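Local atomic coordinates of (S)-2-haloacid dehalogenase IVA (Burkholderia cepacia, PDB entry 2NO4), a protein that catalyses the hydrolytic dehalogenation of short-chain (S)-2-haloalkanoic acids, giving the (R)-2-hydroxyalkanoic acids with inversion of configuration. Residues V32-D37 with M98-E103; L73-L78 with G92-L97. One frame throughout, in Å; residues are numbered along the deposited sequence. Where two conformers were deposited one is given.

Interaction 1: residues V32-D37 with M98-E103; sequences VMRNAD and MSAYKE
Asn-35 and Arg-34 reach from a short turn toward one face of the last turns of helix 90-102, where they meet Ala-100. The turn is a type I beta turn from Met-33 to Ala-36, and it leads into helix 36-39. The contact joins this turn to the C-terminal end of helix 90-102, within the helical cap of this HAD-superfamily dehalogenase. Asn-35 can be followed outward. Its CB packs on a methyl group of Leu-97, one turn before Ala-100. Its CG stands anti to the carbonyl carbon (chi1 -66°), which sends the amide to the helix. OD1 accepts a hydrogen bond from NE of Arg-96. ND2 donates to the backbone O of Ala-31, and it also rests on the methyl group of Ala-100, with ND2 to CB at 3.7 Å. The amide is thus bonded at both ends in a buried place, and these bonds should fix its rotation.

Arg-34 lies further out, on the exposed side. Its chain bends at chi3 (-79°), and only the end of the guanidinium comes close. NH2 stands 3.9 Å from CB of Ala-100, so the same methyl group touches both side chains. The guanidinium also approaches two backbone carbonyls, obliquely to its plane. NH2 is 3.5 Å from O of Glu-103 and 3.7 Å from O of Ala-100. Neither approach counts as a hydrogen bond. The carboxylate of Glu-103 does not pair with the arginine, since OE1 is 6.9 Å from NH2 of Arg-34.

The chemistry is therefore mixed. The methyl group of Ala-100 is the shared apolar surface that both polar side chains touch. The buried amide is held by bonds made beside the contact. The guanidinium lies near carbonyls at the helix end, where its positive charge probably gains a mild electrostatic attraction without a directed bond.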
loop_
_atom_site.group_PDB
_atom_site.type_symbol
_atom_site.label_atom_id
_atom_site.label_comp_id
_atom_site.label_asym_id
_atom_site.label_seq_id
_atom_site.Cartn_x
_atom_site.Cartn_y
_atom_site.Cartn_z
ATOM N N VAL B 32 3.090 18.927 -5.829
ATOM C CA VAL B 32 1.751 19.508 -6.155
ATOM C C VAL B 32 1.570 20.920 -5.583
ATOM O O VAL B 32 1.027 21.750 -6.281
ATOM C CB VAL B 32 0.504 18.542 -5.845
ATOM C CG1 VAL B 32 -0.816 19.146 -6.333
ATOM C CG2 VAL B 32 0.677 17.171 -6.551
ATOM N N MET B 33 2.024 21.195 -4.358
ATOM C CA MET B 33 1.772 22.486 -3.703
ATOM C C MET B 33 2.270 23.655 -4.544
ATOM O O MET B 33 1.576 24.657 -4.700
ATOM C CB MET B 33 2.425 22.495 -2.323
ATOM C CG MET B 33 1.661 23.226 -1.205
ATOM S SD MET B 33 2.367 22.792 0.429
ATOM C CE MET B 33 1.408 21.328 0.858
ATOM N N ARG B 34 3.450 23.508 -5.122
ATOM C CA ARG B 34 4.021 24.531 -5.974
ATOM C C ARG B 34 3.295 24.720 -7.315
ATOM O O ARG B 34 3.512 25.711 -7.988
ATOM C CB ARG B 34 5.517 24.261 -6.162
ATOM C CG ARG B 34 6.261 24.324 -4.794
ATOM C CD ARG B 34 7.772 24.603 -4.896
ATOM N NE ARG B 34 8.572 23.428 -5.268
ATOM C CZ ARG B 34 8.981 23.140 -6.506
ATOM N NH1 ARG B 34 8.656 23.938 -7.524
ATOM N NH2 ARG B 34 9.713 22.039 -6.731
ATOM N N ASN B 35 2.430 23.776 -7.684
ATOM C CA ASN B 35 1.723 23.796 -8.960
ATOM C C ASN B 35 0.216 23.677 -8.736
ATOM O O ASN B 35 -0.517 23.252 -9.615
ATOM C CB ASN B 35 2.188 22.627 -9.830
ATOM C CG ASN B 35 3.640 22.750 -10.245
ATOM O OD1 ASN B 35 3.954 23.417 -11.238
ATOM N ND2 ASN B 35 4.542 22.091 -9.493
ATOM N N ALA B 36 -0.218 24.041 -7.532
ATOM C CA ALA B 36 -1.597 23.863 -7.113
ATOM C C ALA B 36 -2.575 24.663 -8.005
ATOM O O ALA B 36 -3.632 24.152 -8.391
ATOM C CB ALA B 36 -1.730 24.253 -5.654
ATOM N N ASP B 37 -2.200 25.895 -8.371
ATOM C CA ASP B 37 -3.031 26.754 -9.263
ATOM C C ASP B 37 -3.276 26.116 -10.638
ATOM O O ASP B 37 -4.363 26.199 -11.191
ATOM C CB ASP B 37 -2.389 28.158 -9.459
ATOM C CG ASP B 37 -2.324 28.991 -8.168
ATOM O OD1 ASP B 37 -2.852 28.576 -7.108
ATOM O OD2 ASP B 37 -1.742 30.099 -8.218
ATOM N N MET B 98 6.226 16.008 -12.604
ATOM C CA MET B 98 7.445 15.170 -12.602
ATOM C C MET B 98 8.740 15.995 -12.460
ATOM O O MET B 98 9.652 15.588 -11.734
ATOM C CB MET B 98 7.488 14.267 -13.848
ATOM C CG MET B 98 6.393 13.177 -13.900
ATOM S SD MET B 98 6.326 12.058 -12.456
ATOM C CE MET B 98 7.800 11.034 -12.667
ATOM N N SER B 99 8.820 17.159 -13.125
ATOM C CA SER B 99 9.985 18.048 -12.953
ATOM C C SER B 99 10.078 18.564 -11.544
ATOM O O SER B 99 11.163 18.657 -11.000
ATOM C CB SER B 99 9.942 19.263 -13.883
ATOM O OG SER B 99 9.899 18.805 -15.199
ATOM N N ALA B 100 8.933 18.890 -10.950
ATOM C CA ALA B 100 8.914 19.350 -9.576
ATOM C C ALA B 100 9.345 18.244 -8.622
ATOM O O ALA B 100 10.039 18.496 -7.650
ATOM C CB ALA B 100 7.528 19.901 -9.222
ATOM N N TYR B 101 8.975 17.007 -8.921
ATOM C CA TYR B 101 9.321 15.882 -8.084
ATOM C C TYR B 101 10.822 15.619 -8.146
ATOM O O TYR B 101 11.455 15.231 -7.159
ATOM C CB TYR B 101 8.547 14.612 -8.518
ATOM C CG TYR B 101 8.362 13.660 -7.347
ATOM C CD1 TYR B 101 7.173 13.672 -6.598
ATOM C CD2 TYR B 101 9.395 12.788 -6.945
ATOM C CE1 TYR B 101 7.006 12.828 -5.513
ATOM C CE2 TYR B 101 9.237 11.959 -5.848
ATOM C CZ TYR B 101 8.034 11.992 -5.146
ATOM O OH TYR B 101 7.863 11.172 -4.082
ATOM N N LYS B 102 11.392 15.843 -9.327
ATOM C CA LYS B 102 12.806 15.565 -9.556
ATOM C C LYS B 102 13.630 16.476 -8.670
ATOM O O LYS B 102 14.721 16.109 -8.265
ATOM C CB LYS B 102 13.166 15.745 -11.040
ATOM C CG LYS B 102 14.341 14.898 -11.443
ATOM C CD LYS B 102 14.575 14.863 -12.940
ATOM C CE LYS B 102 15.990 14.354 -13.160
ATOM N NZ LYS B 102 16.392 14.273 -14.593
ATOM N N GLU B 103 13.087 17.645 -8.342
ATOM C CA GLU B 103 13.724 18.575 -7.420
ATOM C C GLU B 103 12.838 19.003 -6.231
ATOM O O GLU B 103 12.617 20.196 -5.970
ATOM C CB GLU B 103 14.285 19.758 -8.203
ATOM C CG GLU B 103 15.285 19.239 -9.282
ATOM C CD GLU B 103 16.140 20.313 -9.952
ATOM O OE1 GLU B 103 15.901 21.543 -9.737
ATOM O OE2 GLU B 103 17.070 19.890 -10.690
#

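Interaction 2: residues L73-L78 with G92-L97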
loop_
_atom_site.group_PDB
_atom_site.type_symbol
_atom_site.label_atom_id
_atom_site.label_comp_id
_atom_site.label_asym_id
_atom_site.label_seq_id
_atom_site.Cartn_x
_atom_site.Cartn_y
_atom_site.Cartn_z
ATOM N N LEU B 73 7.564 4.122 -11.213
ATOM C CA LEU B 73 6.372 4.022 -10.373
ATOM C C LEU B 73 5.735 5.381 -10.044
ATOM O O LEU B 73 4.498 5.482 -9.955
ATOM C CB LEU B 73 6.696 3.318 -9.044
ATOM C CG LEU B 73 7.335 1.928 -9.172
ATOM C CD1 LEU B 73 7.329 1.202 -7.829
ATOM C CD2 LEU B 73 6.789 1.068 -10.342
ATOM N N THR B 74 6.582 6.387 -9.818
ATOM C CA THR B 74 6.161 7.764 -9.562
ATOM C C THR B 74 5.361 8.288 -10.770
ATOM O O THR B 74 4.302 8.874 -10.614
ATOM C CB THR B 74 7.373 8.673 -9.208
ATOM O OG1 THR B 74 8.047 8.102 -8.074
ATOM C CG2 THR B 74 6.920 10.126 -8.870
ATOM N N ASP B 75 5.892 8.047 -11.967
ATOM C CA ASP B 75 5.270 8.406 -13.237
ATOM C C ASP B 75 3.904 7.699 -13.417
ATOM O O ASP B 75 2.883 8.346 -13.686
ATOM C CB ASP B 75 6.276 8.070 -14.372
ATOM C CG ASP B 75 5.853 8.618 -15.728
ATOM O OD1 ASP B 75 4.947 8.049 -16.357
ATOM O OD2 ASP B 75 6.433 9.632 -16.159
ATOM N N GLU B 76 3.885 6.379 -13.246
ATOM C CA GLU B 76 2.664 5.586 -13.371
ATOM C C GLU B 76 1.578 6.036 -12.365
ATOM O O GLU B 76 0.416 6.141 -12.717
ATOM C CB GLU B 76 2.973 4.097 -13.188
ATOM C CG GLU B 76 3.809 3.544 -14.359
ATOM C CD GLU B 76 4.346 2.138 -14.104
ATOM O OE1 GLU B 76 4.314 1.659 -12.943
ATOM O OE2 GLU B 76 4.854 1.524 -15.087
ATOM N N ALA B 77 1.997 6.286 -11.126
ATOM C CA ALA B 77 1.099 6.772 -10.061
ATOM C C ALA B 77 0.523 8.151 -10.383
ATOM O O ALA B 77 -0.658 8.412 -10.128
ATOM C CB ALA B 77 1.841 6.764 -8.669
ATOM N N LEU B 78 1.345 9.035 -10.959
ATOM C CA LEU B 78 0.873 10.364 -11.296
ATOM C C LEU B 78 -0.118 10.290 -12.451
ATOM O O LEU B 78 -1.137 10.956 -12.424
ATOM C CB LEU B 78 2.005 11.300 -11.691
ATOM C CG LEU B 78 1.635 12.735 -12.141
ATOM C CD1 LEU B 78 0.852 13.496 -11.069
ATOM C CD2 LEU B 78 2.906 13.504 -12.571
ATOM N N GLY B 92 0.779 18.372 -20.143
ATOM C CA GLY B 92 1.522 19.524 -19.598
ATOM C C GLY B 92 1.721 19.461 -18.082
ATOM O O GLY B 92 2.815 19.704 -17.555
ATOM N N LEU B 93 0.642 19.110 -17.393
ATOM C CA LEU B 93 0.637 18.907 -15.954
ATOM C C LEU B 93 1.596 17.797 -15.516
ATOM O O LEU B 93 2.383 17.992 -14.575
ATOM C CB LEU B 93 -0.809 18.596 -15.521
ATOM C CG LEU B 93 -1.530 19.364 -14.439
ATOM C CD1 LEU B 93 -1.087 20.836 -14.259
ATOM C CD2 LEU B 93 -3.056 19.207 -14.658
ATOM N N LYS B 94 1.564 16.657 -16.217
ATOM C CA LYS B 94 2.484 15.546 -15.929
ATOM C C LYS B 94 3.959 15.976 -15.985
ATOM O O LYS B 94 4.724 15.703 -15.049
ATOM C CB LYS B 94 2.232 14.360 -16.854
ATOM C CG LYS B 94 2.977 13.108 -16.464
ATOM C CD LYS B 94 2.532 11.946 -17.332
ATOM C CE LYS B 94 3.530 10.828 -17.204
ATOM N NZ LYS B 94 3.112 9.597 -17.945
ATOM N N ASP B 95 4.341 16.644 -17.071
ATOM C CA ASP B 95 5.704 17.164 -17.228
ATOM C C ASP B 95 6.084 18.087 -16.082
ATOM O O ASP B 95 7.149 17.939 -15.497
ATOM C CB ASP B 95 5.852 17.911 -18.569
ATOM C CG ASP B 95 5.706 16.989 -19.799
ATOM O OD1 ASP B 95 5.851 15.743 -19.679
ATOM O OD2 ASP B 95 5.443 17.519 -20.916
ATOM N N ARG B 96 5.220 19.057 -15.778
ATOM C CA ARG B 96 5.428 20.006 -14.675
ATOM C C ARG B 96 5.575 19.327 -13.317
ATOM O O ARG B 96 6.460 19.662 -12.512
ATOM C CB ARG B 96 4.269 20.998 -14.590
ATOM C CG ARG B 96 4.380 22.166 -15.569
ATOM C CD ARG B 96 3.249 23.188 -15.331
ATOM N NE ARG B 96 3.585 24.060 -14.199
ATOM C CZ ARG B 96 4.042 25.307 -14.332
ATOM N NH1 ARG B 96 4.177 25.843 -15.545
ATOM N NH2 ARG B 96 4.348 26.026 -13.251
ATOM N N LEU B 97 4.696 18.371 -13.057
ATOM C CA LEU B 97 4.676 17.695 -11.732
ATOM C C LEU B 97 5.863 16.727 -11.542
ATOM O O LEU B 97 6.464 16.673 -10.467
ATOM C CB LEU B 97 3.313 17.044 -11.497
ATOM C CG LEU B 97 2.134 18.009 -11.220
ATOM C CD1 LEU B 97 0.832 17.231 -11.026
ATOM C CD2 LEU B 97 2.404 18.849 -10.001
#
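The two helices run roughly antiparallel, with 143° between the directions of their short segments, axes 10.9 Å apart at closest approach and the nearest CA atoms, of Leu-78 and Lys-94, at 7.1 Å. Lys-94 stretches across the gap with its chain extended beyond CG. Its NZ forms a salt bridge with Asp-75, and NZ to OD1 measures 2.9 Å. The ammonium meets OD1 on the syn side, 30° out of the carboxylate plane. The two side chains cross nearly at a right angle. NZ also bonds to OG1 of Thr-79, so the ammonium has two partners on helix 70-84.

Beside this bridge lies an apolar contact. Leu-78 has CG anti to its backbone N (chi1 177°) and points at the other helix. Its CD2 sits 3.7 Å from CB of Leu-97 and 3.9 Å from CG of Lys-94. CD1 of Leu-78 meets CD1 of Leu-97 at 3.7 Å. The lysine stem thus lies against Leu-78, and its charged end reaches the carboxylate. The two helices belong to the helical cap inserted after the first strand, as in other HAD-superfamily dehalogenases.

From the N terminus the chain runs through strand 16-19 of the parallel sheet and then into the helical region. Segment 32-37 comes first, followed by helix 43-63 and then 73-78 on helix 70-84. Helix 90-102 carries 92-97 and most of 98-103, the second halves of both contacts. Interaction 2 closes a short loop of 13 residues. Interaction 1 closes one of 60 residues, mostly helical, and interaction 2 is nested inside it. Their centres lie about 9 Å apart. Met-98 packs on Asp-75 and Leu-78, joining the two. Helix 90-102 is thus tied to helix 70-84 and to the turn between helices 30-33 and 36-39.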